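Local coordinates for protein glutathione s-transferase III (Zea mays, PDB 1AW9) that probably catalyses the conjugation of reduced glutathione to hydrophobic electrophiles, a reaction used to detoxify herbicides in maize, at residues L46-F51 and D61-E66; P12-V17 and G52-L57; L3-M8 and F28-V33; F115-R120 and K177-G182. All blocks are in the same frame, centred on the assembly; numbering follows the deposited sequence.

Interaction 1. Residues L46-F51 and D61-E66; sequences LALNPF and DEVLFE. Unlike the reference sequence in segment 46-51: Ala47 (reference Thr). With CD (cadmium ion), chain E.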
loop_
_atom_site.group_PDB
_atom_site.type_symbol
_atom_site.label_atom_id
_atom_site.label_comp_id
_atom_site.label_asym_id
_atom_site.label_seq_id
_atom_site.Cartn_x
_atom_site.Cartn_y
_atom_site.Cartn_z
ATOM N N LEU A 46 22.144 7.985 -19.631
ATOM C CA LEU A 46 22.234 8.920 -18.533
ATOM C C LEU A 46 22.880 10.211 -18.919
ATOM O O LEU A 46 22.850 11.164 -18.168
ATOM C CB LEU A 46 22.974 8.301 -17.365
ATOM C CG LEU A 46 22.135 7.259 -16.625
ATOM C CD1 LEU A 46 22.735 7.043 -15.252
ATOM C CD2 LEU A 46 20.720 7.755 -16.471
ATOM N N ALA A 47 23.496 10.220 -20.088
ATOM C CA ALA A 47 24.150 11.396 -20.643
ATOM C C ALA A 47 23.122 12.333 -21.286
ATOM O O ALA A 47 23.346 13.546 -21.374
ATOM C CB ALA A 47 25.185 10.960 -21.677
ATOM N N LEU A 48 22.051 11.763 -21.836
ATOM C CA LEU A 48 21.002 12.581 -22.415
ATOM C C LEU A 48 20.148 12.960 -21.227
ATOM O O LEU A 48 20.096 14.139 -20.851
ATOM C CB LEU A 48 20.209 11.787 -23.446
ATOM C CG LEU A 48 21.103 11.369 -24.619
ATOM C CD1 LEU A 48 20.321 10.604 -25.662
ATOM C CD2 LEU A 48 21.740 12.608 -25.233
ATOM N N ASN A 49 19.590 11.944 -20.561
ATOM C CA ASN A 49 18.749 12.159 -19.376
ATOM C C ASN A 49 19.370 11.558 -18.111
ATOM O O ASN A 49 19.341 10.344 -17.935
ATOM C CB ASN A 49 17.353 11.550 -19.563
ATOM C CG ASN A 49 16.386 11.953 -18.456
ATOM O OD1 ASN A 49 15.209 11.612 -18.487
ATOM N ND2 ASN A 49 16.862 12.727 -17.506
ATOM N N PRO A 50 19.908 12.400 -17.207
ATOM C CA PRO A 50 20.511 11.880 -15.978
ATOM C C PRO A 50 19.496 11.169 -15.093
ATOM O O PRO A 50 19.882 10.329 -14.280
ATOM C CB PRO A 50 21.133 13.117 -15.330
ATOM C CG PRO A 50 20.358 14.232 -15.886
ATOM C CD PRO A 50 20.137 13.846 -17.320
ATOM N N PHE A 51 18.202 11.465 -15.274
ATOM C CA PHE A 51 17.159 10.761 -14.509
ATOM C C PHE A 51 16.914 9.399 -15.118
ATOM O O PHE A 51 16.219 8.574 -14.531
ATOM C CB PHE A 51 15.854 11.549 -14.423
ATOM C CG PHE A 51 15.979 12.768 -13.585
ATOM C CD1 PHE A 51 15.956 12.671 -12.204
ATOM C CD2 PHE A 51 16.218 13.996 -14.162
ATOM C CE1 PHE A 51 16.182 13.772 -11.415
ATOM C CE2 PHE A 51 16.447 15.110 -13.374
ATOM C CZ PHE A 51 16.428 14.998 -11.992
ATOM N N ASP A 61 22.136 21.142 -30.673
ATOM C CA ASP A 61 23.058 21.133 -29.545
ATOM C C ASP A 61 22.314 21.001 -28.207
ATOM O O ASP A 61 22.925 20.744 -27.166
ATOM C CB ASP A 61 23.948 22.408 -29.565
ATOM C CG ASP A 61 23.138 23.732 -29.463
ATOM O OD1 ASP A 61 22.041 23.833 -30.079
ATOM O OD2 ASP A 61 23.625 24.683 -28.783
ATOM N N GLU A 62 20.995 21.166 -28.268
ATOM C CA GLU A 62 20.128 21.101 -27.110
ATOM C C GLU A 62 19.629 19.716 -26.822
ATOM O O GLU A 62 19.289 18.964 -27.727
ATOM C CB GLU A 62 18.918 21.990 -27.350
ATOM C CG GLU A 62 19.267 23.399 -27.709
ATOM C CD GLU A 62 19.781 24.175 -26.514
ATOM O OE1 GLU A 62 20.655 23.649 -25.775
ATOM O OE2 GLU A 62 19.300 25.316 -26.303
ATOM N N VAL A 63 19.603 19.381 -25.544
ATOM C CA VAL A 63 19.077 18.097 -25.082
ATOM C C VAL A 63 18.016 18.457 -24.045
ATOM O O VAL A 63 18.228 19.303 -23.170
ATOM C CB VAL A 63 20.123 17.196 -24.384
ATOM C CG1 VAL A 63 19.510 15.826 -24.080
ATOM C CG2 VAL A 63 21.361 17.028 -25.238
ATOM N N LEU A 64 16.838 17.887 -24.198
ATOM C CA LEU A 64 15.772 18.159 -23.260
ATOM C C LEU A 64 15.168 16.826 -22.914
ATOM O O LEU A 64 15.319 15.849 -23.651
ATOM C CB LEU A 64 14.711 19.087 -23.884
ATOM C CG LEU A 64 15.151 20.506 -24.293
ATOM C CD1 LEU A 64 15.477 20.496 -25.776
ATOM C CD2 LEU A 64 14.097 21.562 -23.981
ATOM N N PHE A 65 14.585 16.763 -21.736
ATOM C CA PHE A 65 13.906 15.564 -21.263
ATOM C C PHE A 65 12.752 16.166 -20.445
ATOM O O PHE A 65 12.766 17.389 -20.146
ATOM C CB PHE A 65 14.845 14.622 -20.489
ATOM C CG PHE A 65 15.635 15.299 -19.405
ATOM C CD1 PHE A 65 15.093 15.488 -18.134
ATOM C CD2 PHE A 65 16.912 15.766 -19.653
ATOM C CE1 PHE A 65 15.818 16.135 -17.139
ATOM C CE2 PHE A 65 17.652 16.420 -18.656
ATOM C CZ PHE A 65 17.105 16.604 -17.405
ATOM N N GLU A 66 11.751 15.325 -20.154
ATOM C CA GLU A 66 10.466 15.673 -19.492
ATOM C C GLU A 66 9.606 16.005 -20.720
ATOM O O GLU A 66 9.765 17.050 -21.334
ATOM C CB GLU A 66 10.550 16.899 -18.571
ATOM C CG GLU A 66 11.368 16.719 -17.288
ATOM C CD GLU A 66 10.894 15.526 -16.474
ATOM O OE1 GLU A 66 9.826 15.611 -15.797
ATOM O OE2 GLU A 66 11.601 14.489 -16.540
HETATM CD CD CD E . 10.091 13.157 -15.331
#

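Interaction 2. Residues P12-V17 and G52-L57; sequences PNVVRV and GQIPAL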
loop_
_atom_site.group_PDB
_atom_site.type_symbol
_atom_site.label_atom_id
_atom_site.label_comp_id
_atom_site.label_asym_id
_atom_site.label_seq_id
_atom_site.Cartn_x
_atom_site.Cartn_y
_atom_site.Cartn_z
ATOM N N PRO A 12 3.263 5.967 -24.503
ATOM C CA PRO A 12 2.422 7.158 -24.644
ATOM C C PRO A 12 3.143 8.466 -24.317
ATOM O O PRO A 12 2.715 9.550 -24.727
ATOM C CB PRO A 12 1.270 6.900 -23.651
ATOM C CG PRO A 12 1.190 5.424 -23.544
ATOM C CD PRO A 12 2.673 5.019 -23.541
ATOM N N ASN A 13 4.217 8.382 -23.553
ATOM C CA ASN A 13 4.922 9.588 -23.198
ATOM C C ASN A 13 5.769 10.017 -24.386
ATOM O O ASN A 13 6.020 11.207 -24.571
ATOM C CB ASN A 13 5.708 9.396 -21.899
ATOM C CG ASN A 13 4.802 9.424 -20.654
ATOM O OD1 ASN A 13 3.886 10.234 -20.567
ATOM N ND2 ASN A 13 5.033 8.514 -19.715
ATOM N N VAL A 14 6.171 9.055 -25.220
ATOM C CA VAL A 14 6.925 9.373 -26.440
ATOM C C VAL A 14 5.894 9.896 -27.433
ATOM O O VAL A 14 6.099 10.923 -28.064
ATOM C CB VAL A 14 7.636 8.148 -27.031
ATOM C CG1 VAL A 14 8.154 8.428 -28.460
ATOM C CG2 VAL A 14 8.776 7.780 -26.133
ATOM N N VAL A 15 4.732 9.247 -27.499
ATOM C CA VAL A 15 3.677 9.702 -28.397
ATOM C C VAL A 15 3.190 11.126 -28.072
ATOM O O VAL A 15 2.771 11.839 -28.972
ATOM C CB VAL A 15 2.510 8.703 -28.443
ATOM C CG1 VAL A 15 1.375 9.221 -29.360
ATOM C CG2 VAL A 15 3.018 7.358 -28.913
ATOM N N ARG A 16 3.250 11.554 -26.810
ATOM C CA ARG A 16 2.832 12.907 -26.458
ATOM C C ARG A 16 3.740 13.934 -27.133
ATOM O O ARG A 16 3.326 15.084 -27.377
ATOM C CB ARG A 16 2.899 13.155 -24.939
ATOM C CG ARG A 16 2.440 14.591 -24.499
ATOM C CD ARG A 16 2.655 15.008 -22.990
ATOM N NE ARG A 16 1.799 14.243 -22.082
ATOM C CZ ARG A 16 2.213 13.182 -21.392
ATOM N NH1 ARG A 16 3.484 12.793 -21.469
ATOM N NH2 ARG A 16 1.323 12.377 -20.819
ATOM N N VAL A 17 5.012 13.572 -27.309
ATOM C CA VAL A 17 5.982 14.491 -27.925
ATOM C C VAL A 17 5.816 14.464 -29.434
ATOM O O VAL A 17 5.778 15.508 -30.057
ATOM C CB VAL A 17 7.439 14.170 -27.539
ATOM C CG1 VAL A 17 8.379 15.172 -28.189
ATOM C CG2 VAL A 17 7.592 14.237 -26.034
ATOM N N GLY A 52 17.496 9.176 -16.298
ATOM C CA GLY A 52 17.376 7.901 -16.986
ATOM C C GLY A 52 15.994 7.501 -17.456
ATOM O O GLY A 52 15.689 6.303 -17.515
ATOM N N GLN A 53 15.162 8.494 -17.763
ATOM C CA GLN A 53 13.810 8.263 -18.254
ATOM C C GLN A 53 13.671 8.748 -19.690
ATOM O O GLN A 53 14.386 9.644 -20.169
ATOM C CB GLN A 53 12.756 8.966 -17.380
ATOM C CG GLN A 53 12.393 8.207 -16.122
ATOM C CD GLN A 53 12.253 9.125 -14.910
ATOM O OE1 GLN A 53 11.515 10.112 -14.952
ATOM N NE2 GLN A 53 12.983 8.815 -13.831
ATOM N N ILE A 54 12.770 8.070 -20.372
ATOM C CA ILE A 54 12.399 8.321 -21.754
ATOM C C ILE A 54 11.138 9.221 -21.675
ATOM O O ILE A 54 10.319 9.062 -20.753
ATOM C CB ILE A 54 12.114 6.932 -22.408
ATOM C CG1 ILE A 54 13.432 6.270 -22.783
ATOM C CG2 ILE A 54 11.120 7.010 -23.524
ATOM C CD1 ILE A 54 14.387 7.189 -23.469
ATOM N N PRO A 55 10.942 10.147 -22.638
ATOM C CA PRO A 55 11.811 10.406 -23.782
ATOM C C PRO A 55 12.830 11.503 -23.541
ATOM O O PRO A 55 12.836 12.166 -22.500
ATOM C CB PRO A 55 10.809 10.865 -24.837
ATOM C CG PRO A 55 9.896 11.730 -24.029
ATOM C CD PRO A 55 9.672 10.897 -22.779
ATOM N N ALA A 56 13.716 11.655 -24.513
ATOM C CA ALA A 56 14.707 12.730 -24.517
ATOM C C ALA A 56 14.691 13.235 -25.964
ATOM O O ALA A 56 14.348 12.509 -26.901
ATOM C CB ALA A 56 16.073 12.225 -24.145
ATOM N N LEU A 57 14.965 14.501 -26.152
ATOM C CA LEU A 57 14.973 14.989 -27.510
ATOM C C LEU A 57 16.239 15.767 -27.694
ATOM O O LEU A 57 16.636 16.515 -26.787
ATOM C CB LEU A 57 13.765 15.891 -27.782
ATOM C CG LEU A 57 13.696 16.565 -29.155
ATOM C CD1 LEU A 57 12.626 15.924 -30.008
ATOM C CD2 LEU A 57 13.403 18.020 -28.971
#

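Interaction 3. Residues L3-M8 and F28-V33; sequences LKLYGM and FEIVPV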
loop_
_atom_site.group_PDB
_atom_site.type_symbol
_atom_site.label_atom_id
_atom_site.label_comp_id
_atom_site.label_asym_id
_atom_site.label_seq_id
_atom_site.Cartn_x
_atom_site.Cartn_y
_atom_site.Cartn_z
ATOM N N LEU A 3 15.027 16.363 -35.809
ATOM C CA LEU A 3 15.077 16.197 -34.367
ATOM C C LEU A 3 15.167 14.695 -34.054
ATOM O O LEU A 3 14.651 13.864 -34.823
ATOM C CB LEU A 3 13.792 16.789 -33.781
ATOM C CG LEU A 3 13.815 18.294 -33.497
ATOM C CD1 LEU A 3 14.494 19.030 -34.583
ATOM C CD2 LEU A 3 12.426 18.841 -33.283
ATOM N N LYS A 4 15.905 14.334 -33.002
ATOM C CA LYS A 4 16.002 12.925 -32.586
ATOM C C LYS A 4 15.203 12.732 -31.288
ATOM O O LYS A 4 15.452 13.404 -30.285
ATOM C CB LYS A 4 17.449 12.474 -32.393
ATOM C CG LYS A 4 18.253 12.383 -33.678
ATOM C CD LYS A 4 19.576 11.612 -33.483
ATOM C CE LYS A 4 19.331 10.089 -33.402
ATOM N NZ LYS A 4 20.551 9.234 -33.156
ATOM N N LEU A 5 14.193 11.871 -31.355
ATOM C CA LEU A 5 13.321 11.571 -30.222
ATOM C C LEU A 5 13.697 10.197 -29.748
ATOM O O LEU A 5 13.458 9.219 -30.447
ATOM C CB LEU A 5 11.835 11.582 -30.637
ATOM C CG LEU A 5 10.773 11.293 -29.558
ATOM C CD1 LEU A 5 10.975 12.212 -28.364
ATOM C CD2 LEU A 5 9.383 11.501 -30.127
ATOM N N TYR A 6 14.325 10.140 -28.580
ATOM C CA TYR A 6 14.755 8.886 -27.983
ATOM C C TYR A 6 13.647 8.194 -27.188
ATOM O O TYR A 6 13.093 8.762 -26.256
ATOM C CB TYR A 6 15.958 9.149 -27.086
ATOM C CG TYR A 6 17.229 9.408 -27.861
ATOM C CD1 TYR A 6 17.970 8.338 -28.389
ATOM C CD2 TYR A 6 17.671 10.716 -28.116
ATOM C CE1 TYR A 6 19.109 8.553 -29.149
ATOM C CE2 TYR A 6 18.822 10.950 -28.888
ATOM C CZ TYR A 6 19.530 9.861 -29.402
ATOM O OH TYR A 6 20.650 10.065 -30.189
ATOM N N GLY A 7 13.315 6.970 -27.565
ATOM C CA GLY A 7 12.306 6.243 -26.835
ATOM C C GLY A 7 11.621 5.204 -27.669
ATOM O O GLY A 7 11.837 5.093 -28.865
ATOM N N MET A 8 10.794 4.420 -27.006
ATOM C CA MET A 8 10.026 3.365 -27.648
ATOM C C MET A 8 8.823 4.001 -28.315
ATOM O O MET A 8 8.103 4.774 -27.678
ATOM C CB MET A 8 9.477 2.434 -26.579
ATOM C CG MET A 8 10.111 1.074 -26.464
ATOM S SD MET A 8 9.046 0.169 -25.311
ATOM C CE MET A 8 7.983 -0.970 -26.475
ATOM N N PHE A 28 11.685 14.659 -37.708
ATOM C CA PHE A 28 12.305 13.979 -36.583
ATOM C C PHE A 28 12.289 12.490 -36.768
ATOM O O PHE A 28 11.556 11.984 -37.601
ATOM C CB PHE A 28 11.546 14.313 -35.281
ATOM C CG PHE A 28 10.143 13.746 -35.229
ATOM C CD1 PHE A 28 9.055 14.483 -35.722
ATOM C CD2 PHE A 28 9.909 12.486 -34.686
ATOM C CE1 PHE A 28 7.770 13.969 -35.671
ATOM C CE2 PHE A 28 8.628 11.967 -34.631
ATOM C CZ PHE A 28 7.555 12.707 -35.123
ATOM N N GLU A 29 13.139 11.789 -36.030
ATOM C CA GLU A 29 13.132 10.332 -36.081
ATOM C C GLU A 29 13.049 9.816 -34.641
ATOM O O GLU A 29 13.540 10.447 -33.723
ATOM C CB GLU A 29 14.320 9.757 -36.864
ATOM C CG GLU A 29 15.721 10.130 -36.366
ATOM C CD GLU A 29 16.792 9.071 -36.764
ATOM O OE1 GLU A 29 16.434 8.024 -37.387
ATOM O OE2 GLU A 29 17.991 9.278 -36.430
ATOM N N ILE A 30 12.307 8.744 -34.433
ATOM C CA ILE A 30 12.166 8.221 -33.100
ATOM C C ILE A 30 13.190 7.149 -32.949
ATOM O O ILE A 30 13.079 6.106 -33.586
ATOM C CB ILE A 30 10.788 7.600 -32.878
ATOM C CG1 ILE A 30 9.699 8.676 -32.952
ATOM C CG2 ILE A 30 10.764 6.895 -31.546
ATOM C CD1 ILE A 30 8.299 8.149 -32.799
ATOM N N VAL A 31 14.189 7.400 -32.110
ATOM C CA VAL A 31 15.266 6.441 -31.862
ATOM C C VAL A 31 15.067 5.610 -30.596
ATOM O O VAL A 31 15.078 6.164 -29.503
ATOM C CB VAL A 31 16.607 7.150 -31.635
ATOM C CG1 VAL A 31 17.746 6.133 -31.707
ATOM C CG2 VAL A 31 16.771 8.311 -32.578
ATOM N N PRO A 32 14.860 4.289 -30.730
ATOM C CA PRO A 32 14.682 3.423 -29.551
ATOM C C PRO A 32 16.056 3.233 -28.902
ATOM O O PRO A 32 17.056 3.145 -29.611
ATOM C CB PRO A 32 14.155 2.117 -30.150
ATOM C CG PRO A 32 13.403 2.592 -31.355
ATOM C CD PRO A 32 14.365 3.616 -31.939
ATOM N N VAL A 33 16.104 3.241 -27.569
ATOM C CA VAL A 33 17.358 3.102 -26.840
ATOM C C VAL A 33 17.364 2.085 -25.728
ATOM O O VAL A 33 16.337 1.768 -25.128
ATOM C CB VAL A 33 17.863 4.448 -26.232
ATOM C CG1 VAL A 33 18.616 5.242 -27.286
ATOM C CG2 VAL A 33 16.704 5.266 -25.630
#

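Interaction 4. Residues F115-R120 and K177-G182; sequences FQLLVR and KTPKAG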
loop_
_atom_site.group_PDB
_atom_site.type_symbol
_atom_site.label_atom_id
_atom_site.label_comp_id
_atom_site.label_asym_id
_atom_site.label_seq_id
_atom_site.Cartn_x
_atom_site.Cartn_y
_atom_site.Cartn_z
ATOM N N PHE A 115 -1.449 1.536 -17.692
ATOM C CA PHE A 115 -0.470 0.586 -17.251
ATOM C C PHE A 115 -1.039 -0.760 -16.787
ATOM O O PHE A 115 -0.502 -1.817 -17.117
ATOM C CB PHE A 115 0.373 1.143 -16.137
ATOM C CG PHE A 115 1.221 0.114 -15.536
ATOM C CD1 PHE A 115 2.256 -0.440 -16.279
ATOM C CD2 PHE A 115 0.891 -0.440 -14.303
ATOM C CE1 PHE A 115 2.950 -1.536 -15.819
ATOM C CE2 PHE A 115 1.579 -1.538 -13.830
ATOM C CZ PHE A 115 2.613 -2.092 -14.594
ATOM N N GLN A 116 -2.045 -0.724 -15.924
ATOM C CA GLN A 116 -2.658 -1.945 -15.427
ATOM C C GLN A 116 -3.491 -2.699 -16.480
ATOM O O GLN A 116 -3.495 -3.929 -16.513
ATOM C CB GLN A 116 -3.561 -1.621 -14.237
ATOM C CG GLN A 116 -2.863 -1.097 -13.043
ATOM C CD GLN A 116 -2.034 -2.139 -12.399
ATOM O OE1 GLN A 116 -2.345 -3.325 -12.473
ATOM N NE2 GLN A 116 -0.966 -1.731 -11.764
ATOM N N LEU A 117 -4.214 -1.965 -17.318
ATOM C CA LEU A 117 -5.103 -2.592 -18.285
ATOM C C LEU A 117 -4.503 -2.938 -19.644
ATOM O O LEU A 117 -5.057 -3.781 -20.345
ATOM C CB LEU A 117 -6.368 -1.724 -18.475
ATOM C CG LEU A 117 -7.175 -1.365 -17.225
ATOM C CD1 LEU A 117 -8.153 -0.229 -17.502
ATOM C CD2 LEU A 117 -7.897 -2.597 -16.740
ATOM N N LEU A 118 -3.393 -2.292 -20.018
ATOM C CA LEU A 118 -2.735 -2.543 -21.308
ATOM C C LEU A 118 -1.353 -3.165 -21.244
ATOM O O LEU A 118 -1.089 -4.146 -21.936
ATOM C CB LEU A 118 -2.618 -1.264 -22.108
ATOM C CG LEU A 118 -3.894 -0.806 -22.782
ATOM C CD1 LEU A 118 -3.596 0.465 -23.539
ATOM C CD2 LEU A 118 -4.384 -1.884 -23.724
ATOM N N VAL A 119 -0.474 -2.570 -20.440
ATOM C CA VAL A 119 0.906 -3.027 -20.294
ATOM C C VAL A 119 1.084 -4.356 -19.546
ATOM O O VAL A 119 1.709 -5.286 -20.057
ATOM C CB VAL A 119 1.738 -1.950 -19.589
ATOM C CG1 VAL A 119 3.220 -2.391 -19.455
ATOM C CG2 VAL A 119 1.594 -0.607 -20.337
ATOM N N ARG A 120 0.558 -4.434 -18.327
ATOM C CA ARG A 120 0.674 -5.637 -17.519
ATOM C C ARG A 120 0.235 -6.916 -18.180
ATOM O O ARG A 120 0.920 -7.915 -18.066
ATOM C CB ARG A 120 -0.030 -5.483 -16.178
ATOM C CG ARG A 120 0.669 -4.489 -15.320
ATOM C CD ARG A 120 0.276 -4.636 -13.903
ATOM N NE ARG A 120 0.726 -5.915 -13.386
ATOM C CZ ARG A 120 0.218 -6.493 -12.304
ATOM N NH1 ARG A 120 -0.760 -5.893 -11.616
ATOM N NH2 ARG A 120 0.670 -7.685 -11.920
ATOM N N LYS A 177 -8.587 2.433 -25.747
ATOM C CA LYS A 177 -8.367 1.016 -26.022
ATOM C C LYS A 177 -8.529 0.144 -24.786
ATOM O O LYS A 177 -8.261 -1.051 -24.831
ATOM C CB LYS A 177 -6.990 0.810 -26.614
ATOM C CG LYS A 177 -6.950 1.502 -27.904
ATOM C CD LYS A 177 -5.628 1.464 -28.562
ATOM C CE LYS A 177 -5.783 2.121 -29.931
ATOM N NZ LYS A 177 -7.107 1.761 -30.577
ATOM N N THR A 178 -8.968 0.735 -23.680
ATOM C CA THR A 178 -9.154 -0.042 -22.460
ATOM C C THR A 178 -10.627 -0.152 -22.156
ATOM O O THR A 178 -11.470 0.561 -22.726
ATOM C CB THR A 178 -8.540 0.648 -21.174
ATOM O OG1 THR A 178 -9.328 1.780 -20.804
ATOM C CG2 THR A 178 -7.146 1.096 -21.390
ATOM N N PRO A 179 -10.953 -1.009 -21.194
ATOM C CA PRO A 179 -12.333 -1.205 -20.765
ATOM C C PRO A 179 -12.808 0.061 -20.047
ATOM O O PRO A 179 -13.927 0.098 -19.569
ATOM C CB PRO A 179 -12.220 -2.339 -19.752
ATOM C CG PRO A 179 -11.030 -3.129 -20.240
ATOM C CD PRO A 179 -10.065 -2.069 -20.685
ATOM N N LYS A 180 -11.936 1.043 -19.839
ATOM C CA LYS A 180 -12.359 2.246 -19.169
ATOM C C LYS A 180 -12.559 3.344 -20.158
ATOM O O LYS A 180 -12.647 4.504 -19.784
ATOM C CB LYS A 180 -11.363 2.684 -18.111
ATOM C CG LYS A 180 -11.265 1.759 -16.941
ATOM C CD LYS A 180 -12.604 1.602 -16.255
ATOM C CE LYS A 180 -12.550 0.583 -15.152
ATOM N NZ LYS A 180 -13.832 0.502 -14.370
ATOM N N ALA A 181 -12.640 3.011 -21.434
ATOM C CA ALA A 181 -12.862 4.037 -22.443
ATOM C C ALA A 181 -14.178 4.765 -22.122
ATOM O O ALA A 181 -14.326 5.940 -22.436
ATOM C CB ALA A 181 -12.911 3.408 -23.825
ATOM N N GLY A 182 -15.110 4.094 -21.448
ATOM C CA GLY A 182 -16.366 4.728 -21.098
ATOM C C GLY A 182 -16.295 6.019 -20.290
ATOM O O GLY A 182 -17.217 6.827 -20.338
#

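Interaction 1. Residues L46-F51 and D61-E66
Leu48 and Asn49 of the loop 46-51 run past Val63 and Phe65 of strand 62-65 with no hydrogen bond across, and the CA atoms of Leu48 and Val63 lie 6.4 Å apart. The amide of Asn49 lies flat over one face of the Phe65 ring, their planes 16° apart, with Asn49 CG 3.6 Å from Phe65 CG. Phe65 holds its CG between its backbone N and carbonyl carbon (chi1 50°), which turns the ring toward the loop. Pro50 brings CD to within 3.8 Å of Phe65 CE2. Phe51 meets the same ring obliquely, its CD2 3.7 Å from Phe65 CE1. Val63 CG1 sits 4.1 Å from Leu48 CD2. With a glycine in place of Phe65, the Asn49 amide is likely to lose its flat partner and a gap to open beside Pro50 and Phe51. Phe51 stacks on His105 of the second subunit, and Phe65 packs on Val97 of that subunit, so loop and strand both face it. Both carboxylate oxygens of Glu66, probably a glutathione-site residue, bind a cadmium ion. Glu66 holds the N-cap position of helix 67-77. Leu64 of edge strand 62-65 packs on that helix, and its backbone bonds to Leu57 of strand 56-59.

Interaction 2. Residues P12-V17 and G52-L57
Val14 and Val17 of helix 12-23 pack against Pro55, whose preceding peptide bond is cis. This is the cis-proline loop of the thioredoxin fold, here in the N-terminal domain of a glutathione transferase. Val14 works through one methyl. Its CG2 stands anti to the carbonyl carbon, and this places it 3.6 Å from Ile54 CG2 and 3.9 Å from Pro55 CB. One turn on, Val17 CG2 lies 4.0 Å from Pro55 CG. The backbone also takes part, with Asn13 O 3.9 Å from Pro55 CG. No hydrogen bond joins the two segments; they meet by apolar packing, and all the residues that touch are buried.

Around this first shell, Leu5 of the inner strand 3-6 packs on Val14, Val17 and Pro55 together. Ile54 reaches Val33 and Phe45 on loops. Pro12, Asn13, Gln53 and Ile54 are probable glutathione-binding residues, so the packing brings two parts of the likely site together. Gln53 OE1 is hydrogen-bonded to His105 NE2 of the second subunit, and Asn13 ND2 to Leu123 O of the third.

The Asn13 side chain is also held from within its helix. Arg16 NH1 donates to Asn13 OD1 over 2.7 Å, with a 154° angle at the hydrogen. The oxygen lies in the guanidinium plane, while the donor is tilted 22° from the carbonyl plane of the amide.

Interaction 3. Residues L3-M8 and F28-V33
Val31 O is gripped by two neighbours on the segment 3-8. Gly7 N donates to Val31 O over 2.7 Å, from above the carbonyl plane. Tyr6 CA adds a CA-H...O contact to Val31 O at 3.1 Å. Three more backbone bonds join the strands: Glu29 N to Leu3 O, Leu5 N to Glu29 O, and Val31 N to Leu5 O. The bond from Leu5 N to Glu29 O is the straightest, with 173° at the hydrogen.

On one face of the pair stand Lys4, Tyr6, Glu29 and Val31. Val31 CG2 lies over one face of the Tyr6 ring, nearer the ring's margin than its middle. Val33 CG1 comes instead to the ring edge, 3.3 Å from Tyr6 CD1. Lys4 is bent at chi3 (76°), which carries NZ round to donate to Tyr6 OH over 3.1 Å. Glu29 runs alongside Lys4, but Glu29 OE2 stays 4.2 Å from Lys4 NZ, too far for a salt bridge. Such a pair may still attract weakly.

The other face is apolar. Leu5 and Ile30 lie side by side, with Leu5 CD2 4.0 Å from Ile30 CG1, and Leu3 CB meets Phe28 CB. Helix 12-23 packs on this face through Val14 and Leu21. Parallel strands 3-6 and 28-31, joined through that helix, form the beta-alpha-beta unit that opens the thioredoxin-like domain of glutathione transferases.

Interaction 4. Residues F115-R120 and K177-G182
Leu117 reaches from helix 92-122 to the loop that begins at Lys177. Its CB lies 4.1 Å from Thr178 CG2. CG stands anti to the carbonyl carbon (chi1 -55°) and directs the branch toward the loop. The tip, CD1, then touches three residues in a row. It lies 3.8 Å from Thr178 CB, 4.1 Å from Pro179 CD and 3.7 Å from Lys180 CG. Leu117 and Lys180 cross there at about a right angle, and the lysine chain leads on away from the helix.

Both segments belong to the helical C-terminal domain of the glutathione transferase fold. The loop joins helix 169-176 to helix 182-185 and forms a type I beta turn from Thr178 to Ala181. Within it Thr178 makes an ST turn: its OG1 accepts from Lys180 N over 2.9 Å. The same hydroxyl is hydrogen-bonded to Leu175 O near the end of the preceding helix. The Thr178 methyl faces the opposite segment, with CG2 4.0 Å from Leu118 CG. Were Thr178 a valine, Lys180 N would probably lose its side-chain acceptor and Leu175 O its hydroxyl partner.

The helix is wider here, with a pi-type turn in which Arg120 N bonds to Phe115 O over 3.1 Å. Leu118 CD2 lies near Lys177 O, and Leu118 also packs on Thr36 of the third subunit.

In the fold
From the N terminus, interaction 3 closes first, pairing strands 3-6 and 28-31 round helix 12-23. Interaction 2 starts inside that loop, at residues 12-17, and ends beyond it at 52-57, so the two cross along the chain. It ties the helix to the sheet, where Ala56 O meets Tyr6 N. Interaction 1 opens at 46-51, before interaction 2 has closed, and ends at 61-66, so these two cross as well. Leu64 O meets Leu57 N between neighbouring strands. All three lie in the N-terminal domain. Interaction 4 follows in series within the C-terminal domain, its nearest atoms about 7 Å from interaction 2, and the two do not touch.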